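Local coordinates for ABC transporter sugar binding protein (Xanthomonas axonopodis pv. citri, PDB 3UOR) that probably binds maltose or related sugars in the periplasm and hands them to an ABC transporter for import, as in other MalE-type binding proteins, at residues 29-34 and 57-62; 46-51 and 318-323; 83-88 and 309-314. All coordinates share one frame; numbering follows the deposited sequence.

Contact 1 of 3, residues 29-34 and 57-62; sequences KTTVRF and TIHVDV
Thr30 to Phe34 and Ile58 to Val62 belong to strands 30-36 and 58-64, the two parallel strands of a beta-alpha-beta unit, joined through helix 39-52, in one lobe of a periplasmic sugar-binding protein. Along the ladder Thr30 N donates to Thr57 O, His59 N to Thr30 O (2.7 Å), Val32 N to His59 O (2.8 Å), Asp61 N to Val32 O and Phe34 N to Asp61 O (3.0 Å). Val32 N and Asp61 N approach their carbonyls nearly end-on; Phe34 N makes an equally straight N-H...O line but comes in tilted 31° from the carbonyl plane of Asp61. Thr30, Val32, Phe34, Ile58, Val60 and Val62 share one face. There Phe34 meets helix 39-52 at Val44 and helix 314-324 at Leu320, and Phe34 CB lies 4.0 Å from Val60 CG1. Its CG stands anti to the backbone N (chi1 177°), laying the ring alongside Val62, Phe34 CD2 lying 4.0 Å from Val62 CG2. Thr31, His59, Arg33 and Asp61 line the other face, where Arg33 NE and Asp61 OD2 are 5.7 Å apart and make no salt bridge. The imidazole edge meets the threonine hydroxyl, Thr31 OG1 lying in the ring plane 3.0 Å from His59 CD2.

Contact 2 of 3, residues 46-51 and 318-323; sequences ELVADF and WKLIEY
Phe51 and Tyr323 overlap while reaching out from their two helices, where helix 39-52 of the beta-alpha-beta unit crosses helix 314-324, both packed on the same sheet. The segments pass at 115° with their axes 10.9 Å apart, a gap filled by the two aromatic side chains. Phe51 CB sits over the centre of the tyrosine ring, 3.7 Å from the centroid of Tyr323, in a CH-pi contact. The rings themselves are oblique, their planes 59° apart, and Phe51 CD1 comes within 3.5 Å of Tyr323 CG. With CG anti to the backbone N in both residues (chi1 167° in Phe51), each ring reaches across to the opposing helix. The phenylalanine tip lies against the backbone there, Phe51 CZ being 3.8 Å from Leu320 CA, while Leu320 CD1 covers one ring face near its rim.

The tyrosine hydroxyl reaches helix 39-52, and Tyr323 OH donates to Asp50 OD1 at 2.7 Å. It is received on the anti lone pair, away from the other carboxylate oxygen, with Asp50 OD1 at the edge of the phenol ring, near its plane. This bond gives the hydroxyl of a buried ring a polar partner.

Farther out, Ile58 and Val60 of strand 58-64 touch Phe51 from the sheet, and Val60 also touches Leu320. Val329 of helix 327-337 packs on both Leu47 and Tyr323. The aliphatic contact between the helices is looser, with Val48 CG1 4.5 Å from Leu320 CD1.

Contact 3 of 3, residues 83-88 and 309-314; sequences LPDVCQ and KSSQHK
Asp85 and Ser311 face each other where the turn leading into strand 86-90 meets the loop between strand 303-307 and helix 314-324. Strands 86-90 and 303-307 are antiparallel neighbours in the sheet, and the contact ties the loops at their ends by polar packing. The Ser311 side chain points at the other segment, and the Asp85 carboxylate turns in to meet it: Ser311 OG donates to Asp85 OD2 at 3.0 Å. The approach is on the anti side of OD2 and 25° out of the carboxylate plane. In Ser311, OG is anti to the backbone N (chi1 156°), which puts it at the carboxylate; Ser311 OG also accepts a weak bond from His313 N at 3.2 Å. His313 holds the N-cap position of helix 314-324. Its imidazole turns an edge toward the aspartate, His313 CD2 lying 4.0 Å from Asp85 OD2, and the side chain of Gln312 covers one ring face, with CB above the centre.

The second meeting point is between Leu83 and Ser310. Their side chains touch lightly, Leu83 CB lying 4.0 Å from Ser310 OG, and a water joins the same two residues. It donates to Leu83 O at 3.1 Å and is hydrogen-bonded to Ser310 OG. The loop is further tied by Lys314 NZ, which bonds to Lys309 O at 2.8 Å and forms a salt bridge with Glu104.

Asp85 is shared between elements: while OD2 takes the serine, OD1 accepts Arg33 N, and its backbone pairs with Phe308. Two donors on different oxygens would fix the rotation of this buried carboxylate and probably help to stabilise its negative charge. The acidic group thereby links strand 30-36 to the loop that leads into helix 314-324.

The three contacts occupy the same part of one lobe and lie in or against the same sheet. Contact 2 is the buried one, contact 1 is partly buried, and contact 3 sits at the surface. Contact 1 supplies the paired strands, and contact 2 packs helices on their apolar face, where Val62 CG2 lies 4.0 Å from Val48 CG2. Contact 3 joins the neighbouring strand, Val86 N probably bonding to Arg33 O (3.0 Å), and its loop leads into the helix used in contact 2, where Val86 CG1 meets Ile321 CG1 (4.0 Å). The chemistry changes accordingly, from backbone hydrogen bonds to aromatic and aliphatic packing with a single polar bond, and then to side-chain and water-mediated bonds.

Contact 1 of 3, residues 29-34 and 57-62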
loop_
_atom_site.group_PDB
_atom_site.type_symbol
_atom_site.label_atom_id
_atom_site.label_comp_id
_atom_site.label_asym_id
_atom_site.label_seq_id
_atom_site.Cartn_x
_atom_site.Cartn_y
_atom_site.Cartn_z
ATOM N N LYS A 29 4.740 -19.704 29.920
ATOM C CA LYS A 29 3.791 -20.797 30.103
ATOM C C LYS A 29 2.628 -20.752 29.106
ATOM O O LYS A 29 2.277 -21.783 28.528
ATOM C CB LYS A 29 3.272 -20.838 31.544
ATOM C CG LYS A 29 3.759 -22.043 32.337
ATOM C CD LYS A 29 3.308 -23.336 31.682
ATOM C CE LYS A 29 3.807 -24.540 32.450
ATOM N NZ LYS A 29 3.260 -24.558 33.833
ATOM N N THR A 30 2.034 -19.573 28.908
ATOM C CA THR A 30 0.936 -19.409 27.940
ATOM C C THR A 30 1.461 -19.256 26.516
ATOM O O THR A 30 2.204 -18.319 26.216
ATOM C CB THR A 30 0.051 -18.164 28.216
ATOM O OG1 THR A 30 -0.457 -18.185 29.553
ATOM C CG2 THR A 30 -1.125 -18.136 27.250
ATOM N N THR A 31 1.066 -20.156 25.627
ATOM C CA THR A 31 1.537 -20.070 24.254
ATOM C C THR A 31 0.523 -19.429 23.317
ATOM O O THR A 31 -0.629 -19.852 23.227
ATOM C CB THR A 31 1.978 -21.428 23.697
ATOM O OG1 THR A 31 3.225 -21.800 24.296
ATOM C CG2 THR A 31 2.170 -21.341 22.192
ATOM N N VAL A 32 0.984 -18.397 22.623
ATOM C CA VAL A 32 0.213 -17.702 21.604
ATOM C C VAL A 32 0.761 -18.050 20.217
ATOM O O VAL A 32 1.975 -18.029 19.992
ATOM C CB VAL A 32 0.271 -16.183 21.851
ATOM C CG1 VAL A 32 -0.045 -15.423 20.601
ATOM C CG2 VAL A 32 -0.690 -15.812 22.966
ATOM N N ARG A 33 -0.126 -18.400 19.293
ATOM C CA ARG A 33 0.297 -18.676 17.925
ATOM C C ARG A 33 0.066 -17.477 17.012
ATOM O O ARG A 33 -1.064 -17.013 16.820
ATOM C CB ARG A 33 -0.372 -19.930 17.376
ATOM C CG ARG A 33 0.115 -21.208 18.049
ATOM C CD ARG A 33 -0.510 -22.425 17.401
ATOM N NE ARG A 33 -1.962 -22.286 17.303
ATOM C CZ ARG A 33 -2.653 -22.371 16.169
ATOM N NH1 ARG A 33 -2.030 -22.610 15.015
ATOM N NH2 ARG A 33 -3.973 -22.224 16.195
ATOM N N PHE A 34 1.167 -17.000 16.449
ATOM C CA PHE A 34 1.212 -15.787 15.644
ATOM C C PHE A 34 1.673 -16.147 14.228
ATOM O O PHE A 34 2.809 -16.574 14.031
ATOM C CB PHE A 34 2.196 -14.811 16.304
ATOM C CG PHE A 34 2.412 -13.536 15.547
ATOM C CD1 PHE A 34 1.515 -13.110 14.582
ATOM C CD2 PHE A 34 3.513 -12.749 15.822
ATOM C CE1 PHE A 34 1.723 -11.925 13.889
ATOM C CE2 PHE A 34 3.727 -11.566 15.142
ATOM C CZ PHE A 34 2.826 -11.149 14.170
ATOM N N THR A 57 5.905 -15.104 31.167
ATOM C CA THR A 57 4.755 -15.997 31.287
ATOM C C THR A 57 4.122 -16.283 29.925
ATOM O O THR A 57 3.214 -17.116 29.808
ATOM C CB THR A 57 3.675 -15.387 32.203
ATOM O OG1 THR A 57 3.248 -14.121 31.673
ATOM C CG2 THR A 57 4.228 -15.190 33.612
ATOM N N ILE A 58 4.600 -15.576 28.899
ATOM C CA ILE A 58 4.046 -15.679 27.549
ATOM C C ILE A 58 5.070 -16.217 26.563
ATOM O O ILE A 58 6.159 -15.665 26.425
ATOM C CB ILE A 58 3.553 -14.311 27.043
ATOM C CG1 ILE A 58 2.384 -13.812 27.894
ATOM C CG2 ILE A 58 3.129 -14.404 25.595
ATOM C CD1 ILE A 58 2.087 -12.341 27.715
ATOM N N HIS A 59 4.724 -17.306 25.888
ATOM C CA HIS A 59 5.520 -17.791 24.770
ATOM C C HIS A 59 4.797 -17.470 23.465
ATOM O O HIS A 59 3.586 -17.659 23.353
ATOM C CB HIS A 59 5.782 -19.294 24.876
ATOM C CG HIS A 59 6.240 -19.922 23.594
ATOM N ND1 HIS A 59 7.399 -19.541 22.950
ATOM C CD2 HIS A 59 5.698 -20.906 22.838
ATOM C CE1 HIS A 59 7.546 -20.260 21.850
ATOM N NE2 HIS A 59 6.528 -21.097 21.760
ATOM N N VAL A 60 5.544 -16.961 22.490
ATOM C CA VAL A 60 4.982 -16.639 21.188
ATOM C C VAL A 60 5.558 -17.564 20.123
ATOM O O VAL A 60 6.767 -17.569 19.874
ATOM C CB VAL A 60 5.276 -15.191 20.782
ATOM C CG1 VAL A 60 4.644 -14.910 19.438
ATOM C CG2 VAL A 60 4.772 -14.216 21.845
ATOM N N ASP A 61 4.689 -18.351 19.506
ATOM C CA ASP A 61 5.110 -19.244 18.447
ATOM C C ASP A 61 4.870 -18.566 17.111
ATOM O O ASP A 61 3.733 -18.484 16.641
ATOM C CB ASP A 61 4.339 -20.563 18.528
ATOM C CG ASP A 61 4.585 -21.458 17.328
ATOM O OD1 ASP A 61 5.645 -21.320 16.678
ATOM O OD2 ASP A 61 3.708 -22.297 17.031
ATOM N N VAL A 62 5.941 -18.065 16.504
ATOM C CA VAL A 62 5.820 -17.371 15.224
ATOM C C VAL A 62 5.969 -18.335 14.048
ATOM O O VAL A 62 6.976 -19.035 13.924
ATOM C CB VAL A 62 6.836 -16.219 15.088
ATOM C CG1 VAL A 62 6.691 -15.549 13.733
ATOM C CG2 VAL A 62 6.635 -15.198 16.197
#

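Contact 2 of 3, residues 46-51 and 318-323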
loop_
_atom_site.group_PDB
_atom_site.type_symbol
_atom_site.label_atom_id
_atom_site.label_comp_id
_atom_site.label_asym_id
_atom_site.label_seq_id
_atom_site.Cartn_x
_atom_site.Cartn_y
_atom_site.Cartn_z
ATOM N N GLU A 46 12.418 -11.815 15.536
ATOM C CA GLU A 46 13.511 -11.253 16.339
ATOM C C GLU A 46 12.919 -10.379 17.426
ATOM O O GLU A 46 13.342 -10.416 18.585
ATOM C CB GLU A 46 14.424 -10.382 15.498
ATOM C CG GLU A 46 15.150 -11.101 14.405
ATOM C CD GLU A 46 15.991 -10.145 13.596
ATOM O OE1 GLU A 46 15.946 -10.246 12.356
ATOM O OE2 GLU A 46 16.672 -9.282 14.199
ATOM N N LEU A 47 11.937 -9.580 17.024
ATOM C CA LEU A 47 11.298 -8.634 17.917
ATOM C C LEU A 47 10.586 -9.344 19.053
ATOM O O LEU A 47 10.604 -8.861 20.176
ATOM C CB LEU A 47 10.321 -7.736 17.152
ATOM C CG LEU A 47 10.920 -6.579 16.344
ATOM C CD1 LEU A 47 12.098 -7.028 15.536
ATOM C CD2 LEU A 47 9.865 -5.995 15.441
ATOM N N VAL A 48 9.953 -10.483 18.778
ATOM C CA VAL A 48 9.187 -11.142 19.837
ATOM C C VAL A 48 10.132 -11.674 20.911
ATOM O O VAL A 48 9.748 -11.806 22.076
ATOM C CB VAL A 48 8.233 -12.262 19.330
ATOM C CG1 VAL A 48 7.441 -11.787 18.153
ATOM C CG2 VAL A 48 9.001 -13.518 18.970
ATOM N N ALA A 49 11.372 -11.958 20.519
ATOM C CA ALA A 49 12.385 -12.384 21.477
ATOM C C ALA A 49 12.437 -11.398 22.639
ATOM O O ALA A 49 12.402 -11.798 23.801
ATOM C CB ALA A 49 13.749 -12.514 20.804
ATOM N N ASP A 50 12.500 -10.105 22.327
ATOM C CA ASP A 50 12.518 -9.086 23.376
ATOM C C ASP A 50 11.167 -8.947 24.083
ATOM O O ASP A 50 11.109 -8.497 25.222
ATOM C CB ASP A 50 12.962 -7.739 22.811
ATOM C CG ASP A 50 12.796 -6.607 23.800
ATOM O OD1 ASP A 50 11.766 -5.913 23.743
ATOM O OD2 ASP A 50 13.700 -6.395 24.626
ATOM N N PHE A 51 10.081 -9.319 23.407
ATOM C CA PHE A 51 8.758 -9.280 24.032
ATOM C C PHE A 51 8.633 -10.387 25.071
ATOM O O PHE A 51 8.065 -10.181 26.149
ATOM C CB PHE A 51 7.646 -9.415 22.988
ATOM C CG PHE A 51 6.270 -9.705 23.571
ATOM C CD1 PHE A 51 5.483 -8.680 24.079
ATOM C CD2 PHE A 51 5.754 -10.997 23.569
ATOM C CE1 PHE A 51 4.211 -8.938 24.602
ATOM C CE2 PHE A 51 4.482 -11.266 24.092
ATOM C CZ PHE A 51 3.711 -10.231 24.605
ATOM N N TRP A 318 -3.627 -9.692 22.776
ATOM C CA TRP A 318 -3.658 -8.248 22.692
ATOM C C TRP A 318 -2.328 -7.636 23.129
ATOM O O TRP A 318 -1.851 -6.689 22.519
ATOM C CB TRP A 318 -4.775 -7.649 23.534
ATOM C CG TRP A 318 -4.579 -6.177 23.636
ATOM C CD1 TRP A 318 -4.170 -5.472 24.731
ATOM C CD2 TRP A 318 -4.710 -5.227 22.573
ATOM N NE1 TRP A 318 -4.065 -4.130 24.421
ATOM C CE2 TRP A 318 -4.396 -3.958 23.103
ATOM C CE3 TRP A 318 -5.087 -5.323 21.229
ATOM C CZ2 TRP A 318 -4.444 -2.795 22.334
ATOM C CZ3 TRP A 318 -5.132 -4.173 20.469
ATOM C CH2 TRP A 318 -4.813 -2.923 21.024
ATOM N N LYS A 319 -1.734 -8.158 24.196
ATOM C CA LYS A 319 -0.465 -7.598 24.685
ATOM C C LYS A 319 0.614 -7.664 23.611
ATOM O O LYS A 319 1.420 -6.746 23.471
ATOM C CB LYS A 319 0.019 -8.319 25.952
ATOM C CG LYS A 319 -0.813 -8.036 27.204
ATOM C CD LYS A 319 -0.289 -8.852 28.383
ATOM C CE LYS A 319 -1.057 -8.587 29.679
ATOM N NZ LYS A 319 -0.535 -7.390 30.398
ATOM N N LEU A 320 0.640 -8.757 22.860
ATOM C CA LEU A 320 1.603 -8.883 21.781
ATOM C C LEU A 320 1.379 -7.791 20.728
ATOM O O LEU A 320 2.332 -7.205 20.210
ATOM C CB LEU A 320 1.527 -10.269 21.145
ATOM C CG LEU A 320 2.251 -10.388 19.816
ATOM C CD1 LEU A 320 3.720 -10.081 19.973
ATOM C CD2 LEU A 320 2.050 -11.771 19.236
ATOM N N ILE A 321 0.120 -7.497 20.428
ATOM C CA ILE A 321 -0.182 -6.534 19.373
ATOM C C ILE A 321 0.173 -5.135 19.834
ATOM O O ILE A 321 0.690 -4.309 19.067
ATOM C CB ILE A 321 -1.656 -6.574 18.956
ATOM C CG1 ILE A 321 -1.948 -7.837 18.142
ATOM C CG2 ILE A 321 -1.989 -5.374 18.101
ATOM C CD1 ILE A 321 -3.373 -7.914 17.669
ATOM N N GLU A 322 -0.089 -4.892 21.109
ATOM C CA GLU A 322 0.209 -3.627 21.740
ATOM C C GLU A 322 1.705 -3.392 21.722
ATOM O O GLU A 322 2.149 -2.291 21.414
ATOM C CB GLU A 322 -0.299 -3.639 23.177
ATOM C CG GLU A 322 -0.367 -2.269 23.794
ATOM C CD GLU A 322 -0.890 -2.314 25.218
ATOM O OE1 GLU A 322 -0.166 -2.824 26.096
ATOM O OE2 GLU A 322 -2.013 -1.838 25.455
ATOM N N TYR A 323 2.476 -4.429 22.045
ATOM C CA TYR A 323 3.939 -4.354 22.008
ATOM C C TYR A 323 4.408 -3.939 20.613
ATOM O O TYR A 323 5.246 -3.046 20.469
ATOM C CB TYR A 323 4.558 -5.701 22.396
ATOM C CG TYR A 323 6.061 -5.782 22.210
ATOM C CD1 TYR A 323 6.934 -5.329 23.191
ATOM C CD2 TYR A 323 6.602 -6.323 21.054
ATOM C CE1 TYR A 323 8.310 -5.407 23.014
ATOM C CE2 TYR A 323 7.970 -6.400 20.861
ATOM C CZ TYR A 323 8.819 -5.942 21.837
ATOM O OH TYR A 323 10.178 -6.027 21.624
#

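Contact 3 of 3, residues 83-88 and 309-314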
loop_
_atom_site.group_PDB
_atom_site.type_symbol
_atom_site.label_atom_id
_atom_site.label_comp_id
_atom_site.label_asym_id
_atom_site.label_seq_id
_atom_site.Cartn_x
_atom_site.Cartn_y
_atom_site.Cartn_z
ATOM N N LEU A 83 -7.258 -21.811 13.490
ATOM C CA LEU A 83 -6.710 -20.468 13.314
ATOM C C LEU A 83 -5.749 -20.106 14.443
ATOM O O LEU A 83 -5.937 -20.519 15.581
ATOM C CB LEU A 83 -7.835 -19.431 13.272
ATOM C CG LEU A 83 -8.847 -19.522 12.137
ATOM C CD1 LEU A 83 -9.886 -18.419 12.286
ATOM C CD2 LEU A 83 -8.140 -19.439 10.785
ATOM N N PRO A 84 -4.719 -19.315 14.129
ATOM C CA PRO A 84 -3.800 -18.871 15.178
ATOM C C PRO A 84 -4.491 -17.837 16.051
ATOM O O PRO A 84 -5.618 -17.447 15.752
ATOM C CB PRO A 84 -2.671 -18.224 14.386
ATOM C CG PRO A 84 -3.343 -17.723 13.148
ATOM C CD PRO A 84 -4.415 -18.710 12.821
ATOM N N ASP A 85 -3.830 -17.399 17.115
ATOM C CA ASP A 85 -4.382 -16.359 17.978
ATOM C C ASP A 85 -4.196 -14.994 17.354
ATOM O O ASP A 85 -5.143 -14.219 17.233
ATOM C CB ASP A 85 -3.690 -16.383 19.338
ATOM C CG ASP A 85 -3.715 -17.761 19.967
ATOM O OD1 ASP A 85 -2.642 -18.396 20.069
ATOM O OD2 ASP A 85 -4.817 -18.214 20.323
ATOM N N VAL A 86 -2.963 -14.703 16.968
ATOM C CA VAL A 86 -2.658 -13.437 16.334
ATOM C C VAL A 86 -2.211 -13.678 14.893
ATOM O O VAL A 86 -1.567 -14.685 14.580
ATOM C CB VAL A 86 -1.601 -12.672 17.132
ATOM C CG1 VAL A 86 -1.246 -11.354 16.436
ATOM C CG2 VAL A 86 -2.117 -12.424 18.539
ATOM N N CYS A 87 -2.581 -12.766 14.007
ATOM C CA CYS A 87 -2.278 -12.958 12.600
ATOM C C CYS A 87 -2.043 -11.638 11.882
ATOM O O CYS A 87 -2.781 -10.662 12.072
ATOM C CB CYS A 87 -3.413 -13.726 11.920
ATOM S SG CYS A 87 -3.043 -14.266 10.237
ATOM N N GLN A 88 -1.012 -11.624 11.048
ATOM C CA GLN A 88 -0.770 -10.527 10.124
ATOM C C GLN A 88 -1.736 -10.678 8.946
ATOM O O GLN A 88 -1.799 -11.742 8.321
ATOM C CB GLN A 88 0.667 -10.598 9.606
ATOM C CG GLN A 88 0.944 -9.638 8.476
ATOM C CD GLN A 88 2.273 -9.877 7.800
ATOM O OE1 GLN A 88 3.034 -10.762 8.187
ATOM N NE2 GLN A 88 2.562 -9.078 6.771
ATOM N N LYS A 309 -11.340 -14.586 16.614
ATOM C CA LYS A 309 -12.243 -14.668 17.757
ATOM C C LYS A 309 -12.393 -16.078 18.323
ATOM O O LYS A 309 -12.988 -16.262 19.385
ATOM C CB LYS A 309 -13.591 -13.987 17.478
ATOM C CG LYS A 309 -14.504 -14.706 16.548
ATOM C CD LYS A 309 -15.508 -13.741 15.949
ATOM C CE LYS A 309 -16.424 -13.148 16.993
ATOM N NZ LYS A 309 -17.366 -12.176 16.354
ATOM N N SER A 310 -11.817 -17.064 17.640
ATOM C CA SER A 310 -11.748 -18.431 18.172
ATOM C C SER A 310 -10.586 -18.652 19.158
ATOM O O SER A 310 -10.455 -19.731 19.735
ATOM C CB SER A 310 -11.660 -19.451 17.031
ATOM O OG SER A 310 -10.512 -19.232 16.221
ATOM N N SER A 311 -9.743 -17.637 19.343
ATOM C CA SER A 311 -8.578 -17.738 20.223
ATOM C C SER A 311 -8.974 -17.877 21.685
ATOM O O SER A 311 -9.944 -17.262 22.125
ATOM C CB SER A 311 -7.716 -16.489 20.062
ATOM O OG SER A 311 -6.913 -16.249 21.209
ATOM N N GLN A 312 -8.206 -18.659 22.443
ATOM C CA GLN A 312 -8.459 -18.832 23.878
ATOM C C GLN A 312 -7.749 -17.768 24.717
ATOM O O GLN A 312 -8.185 -17.434 25.818
ATOM C CB GLN A 312 -7.996 -20.213 24.351
ATOM C CG GLN A 312 -8.374 -21.369 23.441
ATOM C CD GLN A 312 -9.876 -21.578 23.345
ATOM O OE1 GLN A 312 -10.634 -21.138 24.208
ATOM N NE2 GLN A 312 -10.312 -22.258 22.288
ATOM N N HIS A 313 -6.637 -17.254 24.204
ATOM C CA HIS A 313 -5.840 -16.285 24.943
ATOM C C HIS A 313 -5.885 -14.944 24.240
ATOM O O HIS A 313 -4.922 -14.544 23.585
ATOM C CB HIS A 313 -4.392 -16.756 25.036
ATOM C CG HIS A 313 -4.249 -18.241 25.112
ATOM N ND1 HIS A 313 -4.328 -18.936 26.299
ATOM C CD2 HIS A 313 -4.043 -19.167 24.144
ATOM C CE1 HIS A 313 -4.174 -20.226 26.059
ATOM N NE2 HIS A 313 -4.001 -20.393 24.760
ATOM N N LYS A 314 -7.004 -14.250 24.375
ATOM C CA LYS A 314 -7.164 -12.981 23.689
ATOM C C LYS A 314 -6.362 -11.877 24.359
ATOM O O LYS A 314 -5.799 -11.014 23.687
ATOM C CB LYS A 314 -8.642 -12.627 23.545
ATOM C CG LYS A 314 -9.305 -13.501 22.502
ATOM C CD LYS A 314 -10.803 -13.304 22.403
ATOM C CE LYS A 314 -11.396 -14.364 21.478
ATOM N NZ LYS A 314 -12.817 -14.109 21.136
HETATM O O HOH W 1 -8.233 -19.125 17.115
#